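Local coordinates for Dmd discriminator of mRNA degradation (Enterobacteria phage RB69, PDB 5I8J), which is a phage antitoxin that probably counters the bacterial toxin RnlA by direct interaction, so protecting phage messenger RNA from degradation, at residues G12-K15 against S16-F20; T37-L40 against A41-N45. All coordinates share one frame; numbering follows the deposited sequence.

Interaction 1: residues G12-K15 against S16-F20; sequences GWFK and SGEMF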
# COMPACT_ATOMS: atom_id res chain seq x y z
N GLY A 12 -5.37 0.82 3.41
CA GLY A 12 -6.55 0.47 4.18
C GLY A 12 -7.51 -0.42 3.39
O GLY A 12 -7.65 -0.27 2.17
N TRP A 13 -8.11 -1.37 4.10
CA TRP A 13 -9.20 -2.19 3.60
C TRP A 13 -10.47 -1.98 4.42
O TRP A 13 -10.48 -2.22 5.63
CB TRP A 13 -8.85 -3.68 3.65
CG TRP A 13 -7.82 -4.12 2.67
CD1 TRP A 13 -8.05 -4.77 1.49
CD2 TRP A 13 -6.40 -3.99 2.80
NE1 TRP A 13 -6.85 -5.04 0.86
CE2 TRP A 13 -5.83 -4.58 1.65
CE3 TRP A 13 -5.56 -3.44 3.77
CZ2 TRP A 13 -4.45 -4.61 1.44
CZ3 TRP A 13 -4.18 -3.48 3.55
CH2 TRP A 13 -3.65 -4.07 2.39
N PHE A 14 -11.53 -1.52 3.75
CA PHE A 14 -12.84 -1.44 4.39
C PHE A 14 -13.40 -2.85 4.55
O PHE A 14 -12.89 -3.79 3.95
CB PHE A 14 -13.81 -0.59 3.56
CG PHE A 14 -13.44 0.86 3.47
CD1 PHE A 14 -13.53 1.68 4.59
CD2 PHE A 14 -13.03 1.41 2.27
CE1 PHE A 14 -13.19 3.03 4.50
CE2 PHE A 14 -12.70 2.75 2.18
CZ PHE A 14 -12.78 3.56 3.29
N LYS A 15 -14.44 -2.99 5.37
CA LYS A 15 -15.09 -4.29 5.54
C LYS A 15 -15.61 -4.84 4.22
O LYS A 15 -15.61 -6.06 3.99
CB LYS A 15 -16.24 -4.18 6.54
CG LYS A 15 -15.80 -3.84 7.95
CD LYS A 15 -17.00 -3.52 8.83
CE LYS A 15 -17.95 -4.69 8.90
NZ LYS A 15 -17.28 -5.95 9.38
N SER A 16 -16.05 -3.94 3.35
CA SER A 16 -16.48 -4.29 1.99
C SER A 16 -15.39 -4.89 1.10
O SER A 16 -15.68 -5.46 0.05
CB SER A 16 -17.01 -3.04 1.29
OG SER A 16 -15.93 -2.14 1.04
N GLY A 17 -14.13 -4.73 1.50
CA GLY A 17 -13.04 -5.13 0.63
C GLY A 17 -12.56 -3.99 -0.25
O GLY A 17 -11.51 -4.10 -0.91
N GLU A 18 -13.32 -2.90 -0.29
CA GLU A 18 -12.85 -1.67 -0.93
C GLU A 18 -11.61 -1.17 -0.21
O GLU A 18 -11.43 -1.44 0.97
CB GLU A 18 -13.93 -0.59 -0.92
CG GLU A 18 -14.97 -0.72 -2.00
CD GLU A 18 -15.83 0.54 -2.08
OE1 GLU A 18 -15.51 1.52 -1.37
OE2 GLU A 18 -16.81 0.55 -2.84
N MET A 19 -10.76 -0.43 -0.92
CA MET A 19 -9.48 -0.01 -0.35
C MET A 19 -9.31 1.49 -0.39
O MET A 19 -9.99 2.19 -1.14
CB MET A 19 -8.33 -0.69 -1.10
CG MET A 19 -8.37 -2.20 -0.93
SD MET A 19 -7.26 -3.07 -2.06
CE MET A 19 -5.71 -2.44 -1.51
N PHE A 20 -8.40 1.99 0.45
CA PHE A 20 -7.94 3.37 0.35
C PHE A 20 -6.46 3.43 0.65
O PHE A 20 -5.90 2.52 1.23
CB PHE A 20 -8.73 4.29 1.29
CG PHE A 20 -8.59 3.97 2.75
CD1 PHE A 20 -9.41 3.02 3.34
CD2 PHE A 20 -7.66 4.63 3.54
CE1 PHE A 20 -9.29 2.72 4.69
CE2 PHE A 20 -7.54 4.34 4.89
CZ PHE A 20 -8.35 3.39 5.46

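Interaction 2: residues T37-L40 against A41-N45; sequences TVQL and AEVNN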
# COMPACT_ATOMS: atom_id res chain seq x y z
N THR A 37 -2.21 5.32 12.97
CA THR A 37 -2.70 4.08 12.36
C THR A 37 -4.00 3.63 13.01
O THR A 37 -4.98 3.31 12.32
CB THR A 37 -1.66 2.95 12.46
OG1 THR A 37 -0.46 3.35 11.79
CG2 THR A 37 -2.19 1.66 11.81
N VAL A 38 -4.02 3.64 14.34
CA VAL A 38 -5.20 3.20 15.07
C VAL A 38 -6.37 4.12 14.77
O VAL A 38 -7.49 3.66 14.57
CB VAL A 38 -4.93 3.16 16.58
CG1 VAL A 38 -6.23 2.99 17.37
CG2 VAL A 38 -3.93 2.06 16.89
N GLN A 39 -6.11 5.42 14.72
CA GLN A 39 -7.18 6.38 14.45
C GLN A 39 -7.74 6.19 13.05
O GLN A 39 -8.96 6.16 12.86
CB GLN A 39 -6.66 7.81 14.63
CG GLN A 39 -7.65 8.91 14.23
CD GLN A 39 -8.85 9.02 15.15
OE1 GLN A 39 -9.01 8.25 16.10
NE2 GLN A 39 -9.70 9.99 14.87
N LEU A 40 -6.86 6.05 12.07
CA LEU A 40 -7.28 5.80 10.70
C LEU A 40 -8.15 4.55 10.62
O LEU A 40 -9.19 4.54 9.97
CB LEU A 40 -6.07 5.65 9.77
CG LEU A 40 -5.59 6.88 9.00
CD1 LEU A 40 -4.40 6.48 8.15
CD2 LEU A 40 -6.73 7.43 8.14
N ALA A 41 -7.71 3.50 11.29
CA ALA A 41 -8.42 2.23 11.20
C ALA A 41 -9.77 2.35 11.90
O ALA A 41 -10.79 1.91 11.37
CB ALA A 41 -7.59 1.11 11.79
N GLU A 42 -9.78 2.97 13.08
CA GLU A 42 -10.99 3.01 13.88
C GLU A 42 -12.06 3.88 13.24
O GLU A 42 -13.22 3.48 13.14
CB GLU A 42 -10.71 3.50 15.30
CG GLU A 42 -11.93 3.40 16.19
CD GLU A 42 -11.64 3.68 17.65
OE1 GLU A 42 -10.85 4.60 17.95
OE2 GLU A 42 -12.22 2.95 18.50
N VAL A 43 -11.67 5.08 12.80
CA VAL A 43 -12.59 5.99 12.13
C VAL A 43 -13.25 5.33 10.91
O VAL A 43 -14.43 5.54 10.62
CB VAL A 43 -11.87 7.28 11.69
CG1 VAL A 43 -12.74 8.12 10.75
CG2 VAL A 43 -11.48 8.10 12.91
N ASN A 44 -12.48 4.49 10.22
CA ASN A 44 -12.94 3.92 8.97
C ASN A 44 -13.47 2.50 9.09
O ASN A 44 -13.84 1.89 8.08
CB ASN A 44 -11.81 3.98 7.95
CG ASN A 44 -11.60 5.39 7.42
OD1 ASN A 44 -12.45 5.92 6.71
ND2 ASN A 44 -10.47 6.01 7.78
N ASN A 45 -13.52 1.98 10.32
CA ASN A 45 -13.88 0.58 10.55
C ASN A 45 -13.10 -0.32 9.60
O ASN A 45 -13.68 -1.15 8.90
CB ASN A 45 -15.38 0.36 10.40
CG ASN A 45 -16.18 1.10 11.45
OD1 ASN A 45 -16.22 0.67 12.60
ND2 ASN A 45 -16.80 2.20 11.07
O HOH W 1 -11.41 6.82 16.55

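Interaction 1: residues G12-K15 against S16-F20
The closed end of the beta hairpin formed by strands 6-14 and 19-26 sets the side chains of Trp13 and Met19 together on one face of the sheet and the Phe20 ring, over Gly12, on the other. Trp13 and Met19 are a non-hydrogen-bonded antiparallel pair whose side chains run alongside each other. Both have CG anti to the carbonyl carbon (chi1 -71° and -64°), and Met19 CG lies over one face of the indole, 3.5 Å from Trp13 CD1. The thioether bends at chi3 and carries its methyl over the same face, while SD, 3.5 Å from Trp13 NE1, makes an oblique Met-aromatic contact. A flexible, polarisable methionine suits the flat indole face. The indole N-H itself bonds Asp23 of the second subunit.

Gly12 and Phe20 form the neighbouring hydrogen-bonded pair, with Gly12 N giving to Phe20 O at 2.8 Å. Phe20 folds its ring back across the ladder, and Gly12 CA makes a CH-pi contact 3.7 Å from the ring centroid; glycine, having no side chain, lets the ring lie directly on its CA. Phe20 CD1 in turn lies over one face of the Phe14 ring, 3.4 Å from Phe14 CZ, the two planes meeting obliquely at 42°.

Phe14 N gives a hydrogen bond to Glu18 O, and a type I turn from Phe14 to Gly17 reverses the chain, closed by Gly17 N to Phe14 O (2.9 Å). Positive phi at Gly17 suits a residue without a CB. Ser16 OG accepts from Glu18 N at 3.0 Å, an ST turn, with OG also packed beside Phe14 CB.

Interaction 2: residues T37-L40 against A41-N45
At the C-terminal end of helix 30-44, Leu40 O is gripped by two N-H groups of Asn44. The backbone N of Asn44 makes the longer bond, 3.3 Å from Leu40 O, whereas ND2 reaches the same oxygen at 2.9 Å, in the carbonyl plane and on a lone pair. With CG anti to its own carbonyl carbon (chi1 -74°), Asn44 turns its amide back along the helix, and the oxygen lies close to the amide plane. Asparagine suits this place because its short side chain adds a shorter bond to the long one made by its own backbone N.

Upstream the spacing is regular: Ala41, Glu42 and Val43 each give their N-H to the carbonyl four residues back, as from Val43 N to Gln39 O at 2.9 Å. The helix lies across one face of the antiparallel sheet, and the small Ala41 lets it lie close, against Val48 and Ala60. Asn45 then leaves the helix with positive phi in a Schellman motif, its N bonded to Glu42 O.

On the outer side, Gln39 bends at chi2 and sets NE2 3.3 Å from Val43 CG2. A water donates to both Gln39 OE1 (2.8 Å) and Glu42 OE1 (2.7 Å), bridging two polar side chains three residues apart.

Overall arrangement
Interaction 1 lies at the surface end of the hairpin, whereas interaction 2 is partly buried and belongs to the helix packed on the sheet. The hairpin contact joins two strands through backbone pairing and aromatic, sulfur and CH-pi contacts; the helix contact is dominated by successive backbone bonds, a side-chain amide bonded to a backbone carbonyl and a water bridge. They meet where the helix ends: Phe14 CD1 lies 3.5 Å from Asn44 O, and the Phe20 ring also packs near the Asn44 amide. Their outward faces differ too, since Trp13 and Met19 reach the second subunit, while no other chain of the assembly touches 37-45.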